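Local coordinates for protein dihydroneopterin aldolase (PDB 3V9O) that belongs to the dihydroneopterin aldolase family, whose subunits pair an antiparallel sheet with two helices and assemble into larger oligomers, at residues D54-L59 and V111-V116. Numbering follows the deposited sequence. Where two conformers were deposited one is given.
With EDO (1,2-ethanediol), chain B.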
loop_
_atom_site.group_PDB
_atom_site.type_symbol
_atom_site.label_atom_id
_atom_site.label_comp_id
_atom_site.label_asym_id
_atom_site.label_seq_id
_atom_site.Cartn_x
_atom_site.Cartn_y
_atom_site.Cartn_z
ATOM N N ASP A 54 -0.408 0.812 -13.707
ATOM C CA ASP A 54 -1.738 1.359 -13.335
ATOM C C ASP A 54 -2.071 2.368 -14.435
ATOM O O ASP A 54 -1.294 3.266 -14.772
ATOM C CB ASP A 54 -1.758 2.077 -12.001
ATOM C CG ASP A 54 -1.502 1.193 -10.830
ATOM O OD1 ASP A 54 -2.189 0.202 -10.622
ATOM O OD2 ASP A 54 -0.616 1.552 -10.038
ATOM N N LEU A 55 -3.230 2.198 -15.081
ATOM C CA LEU A 55 -3.685 3.130 -16.086
ATOM C C LEU A 55 -4.935 3.827 -15.555
ATOM O O LEU A 55 -5.895 3.143 -15.134
ATOM C CB LEU A 55 -3.955 2.288 -17.357
ATOM C CG LEU A 55 -3.940 2.899 -18.706
ATOM C CD1 LEU A 55 -2.522 3.470 -18.934
ATOM C CD2 LEU A 55 -4.196 1.761 -19.703
ATOM N N PHE A 56 -4.980 5.153 -15.552
ATOM C CA PHE A 56 -6.159 5.936 -15.080
ATOM C C PHE A 56 -6.912 6.426 -16.276
ATOM O O PHE A 56 -6.334 7.183 -17.084
ATOM C CB PHE A 56 -5.747 7.043 -14.113
ATOM C CG PHE A 56 -5.049 6.455 -12.889
ATOM C CD1 PHE A 56 -3.673 6.175 -12.883
ATOM C CD2 PHE A 56 -5.843 6.181 -11.780
ATOM C CE1 PHE A 56 -3.076 5.560 -11.741
ATOM C CE2 PHE A 56 -5.253 5.622 -10.654
ATOM C CZ PHE A 56 -3.895 5.338 -10.642
ATOM N N VAL A 57 -8.151 5.967 -16.421
ATOM C CA VAL A 57 -8.988 6.319 -17.568
ATOM C C VAL A 57 -10.305 6.958 -17.068
ATOM O O VAL A 57 -10.884 6.459 -16.069
ATOM C CB VAL A 57 -9.219 5.060 -18.470
ATOM C CG1 VAL A 57 -7.884 4.507 -18.925
ATOM C CG2 VAL A 57 -9.955 3.950 -17.717
ATOM N N PRO A 58 -10.810 8.005 -17.699
ATOM C CA PRO A 58 -12.011 8.665 -17.184
ATOM C C PRO A 58 -13.223 7.730 -17.157
ATOM O O PRO A 58 -13.445 6.987 -18.118
ATOM C CB PRO A 58 -12.258 9.806 -18.201
ATOM C CG PRO A 58 -10.840 10.113 -18.675
ATOM C CD PRO A 58 -10.160 8.785 -18.781
ATOM N N LEU A 59 -14.001 7.765 -16.061
ATOM C CA LEU A 59 -15.295 7.089 -16.032
ATOM C C LEU A 59 -16.166 7.491 -17.193
ATOM O O LEU A 59 -16.890 6.672 -17.751
ATOM C CB LEU A 59 -16.008 7.381 -14.699
ATOM C CG LEU A 59 -15.242 6.840 -13.470
ATOM C CD1 LEU A 59 -15.838 7.325 -12.146
ATOM C CD2 LEU A 59 -15.209 5.303 -13.480
ATOM N N VAL A 111 -6.399 7.893 -21.898
ATOM C CA VAL A 111 -5.555 7.706 -20.726
ATOM C C VAL A 111 -5.253 9.083 -20.119
ATOM O O VAL A 111 -4.679 9.978 -20.793
ATOM C CB VAL A 111 -4.295 6.946 -21.114
ATOM C CG1 VAL A 111 -3.302 6.890 -19.950
ATOM C CG2 VAL A 111 -4.672 5.482 -21.561
ATOM N N ARG A 112 -5.609 9.272 -18.851
ATOM C CA ARG A 112 -5.351 10.483 -18.078
ATOM C C ARG A 112 -4.001 10.416 -17.390
ATOM O O ARG A 112 -3.318 11.416 -17.229
ATOM C CB ARG A 112 -6.435 10.610 -17.034
ATOM C CG ARG A 112 -6.227 11.618 -15.899
ATOM C CD ARG A 112 -6.535 13.017 -16.381
ATOM N NE ARG A 112 -7.812 13.171 -17.105
ATOM C CZ ARG A 112 -9.016 13.291 -16.524
ATOM N NH1 ARG A 112 -9.134 13.281 -15.194
ATOM N NH2 ARG A 112 -10.106 13.443 -17.287
ATOM N N ALA A 113 -3.603 9.216 -16.909
ATOM C CA ALA A 113 -2.360 9.072 -16.142
ATOM C C ALA A 113 -1.879 7.642 -16.175
ATOM O O ALA A 113 -2.719 6.732 -16.426
ATOM C CB ALA A 113 -2.546 9.486 -14.683
ATOM N N VAL A 114 -0.605 7.443 -15.904
ATOM C CA VAL A 114 -0.094 6.084 -15.793
ATOM C C VAL A 114 0.964 6.005 -14.702
ATOM O O VAL A 114 1.736 6.960 -14.475
ATOM C CB VAL A 114 0.373 5.589 -17.171
ATOM C CG1 VAL A 114 1.517 6.417 -17.671
ATOM C CG2 VAL A 114 0.753 4.080 -17.101
ATOM N N ARG A 115 0.978 4.879 -13.985
ATOM C CA ARG A 115 2.040 4.577 -13.025
ATOM C C ARG A 115 2.703 3.319 -13.616
ATOM O O ARG A 115 1.975 2.332 -13.913
ATOM C CB ARG A 115 1.514 4.297 -11.625
ATOM C CG ARG A 115 2.702 4.072 -10.607
ATOM C CD ARG A 115 2.195 3.714 -9.204
ATOM N NE ARG A 115 1.587 2.360 -9.216
ATOM C CZ ARG A 115 2.240 1.171 -9.107
ATOM N NH1 ARG A 115 3.572 1.070 -8.980
ATOM N NH2 ARG A 115 1.526 0.039 -9.142
ATOM N N VAL A 116 4.017 3.284 -13.750
ATOM C CA VAL A 116 4.759 2.100 -14.197
ATOM C C VAL A 116 5.938 1.901 -13.271
ATOM O O VAL A 116 6.637 2.844 -12.917
ATOM C CB VAL A 116 5.339 2.272 -15.583
ATOM C CG1 VAL A 116 6.061 0.958 -16.019
ATOM C CG2 VAL A 116 4.245 2.650 -16.577
HETATM C C1 EDO B . -9.084 12.238 -21.272
HETATM O O1 EDO B . -9.763 13.151 -20.389
HETATM C C2 EDO B . -7.755 11.844 -20.640
HETATM O O2 EDO B . -7.033 12.960 -20.061
#
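Asp54 to Phe56 run antiparallel to Ala113 to Arg115 as parts of the two central strands of the chain's antiparallel sheet, their axes 4.8 Å apart and 172° from each other. Asp54 and Arg115 form a hydrogen-bonded pair, exchanging two backbone bonds, and Leu55 faces Val114 in the non-hydrogen-bonded pair that follows. At Phe56 the ladder meets a classic beta bulge, with Arg112 and Ala113 both opposite this residue: the Phe56 N-H points almost straight at Ala113 O, while Phe56 O takes a firm bond from Arg112 N at 2.8 Å and a weak one from Ala113 N.

Asp54, Phe56, Ala113 and Arg115 share one face of the sheet. With CG anti to the backbone N (chi1 -176°), the Arg115 chain runs alongside Asp54, and the bend at chi3 brings its head to the carboxylate. Asp54 OD2 sits at the guanidinium edge in a salt bridge, 2.5 Å from Arg115 NE, short enough for the exact length to be doubtful, with a weak, bent bond of 2.8 Å from Arg115 NH2; the two planes are 53° apart. Next along, Phe56 CD1 rests 3.9 Å from Ala113 CB, and Ala113 O lies in plane at the ring's edge. On the other face Leu55 CD1 reaches Val111 CG1 at 3.7 Å. At the bulge, Arg112 turns its side chain across Pro58, whose CG lies 3.7 Å from Arg112 NH2, and offers NE and NH2 to a 1,2-ethanediol, probably from the crystallisation liquor, while its NH1 binds Asp21 and Arg18 O.

Arg24 on Asp54 OD1 and Glu133 on Arg115 NH1 extend the ion pair across all four strands. This alternation of acid and base probably keeps both groups charged and fixes their rotation, while Leu55 and Val114 on the other face pack against helix 94-106.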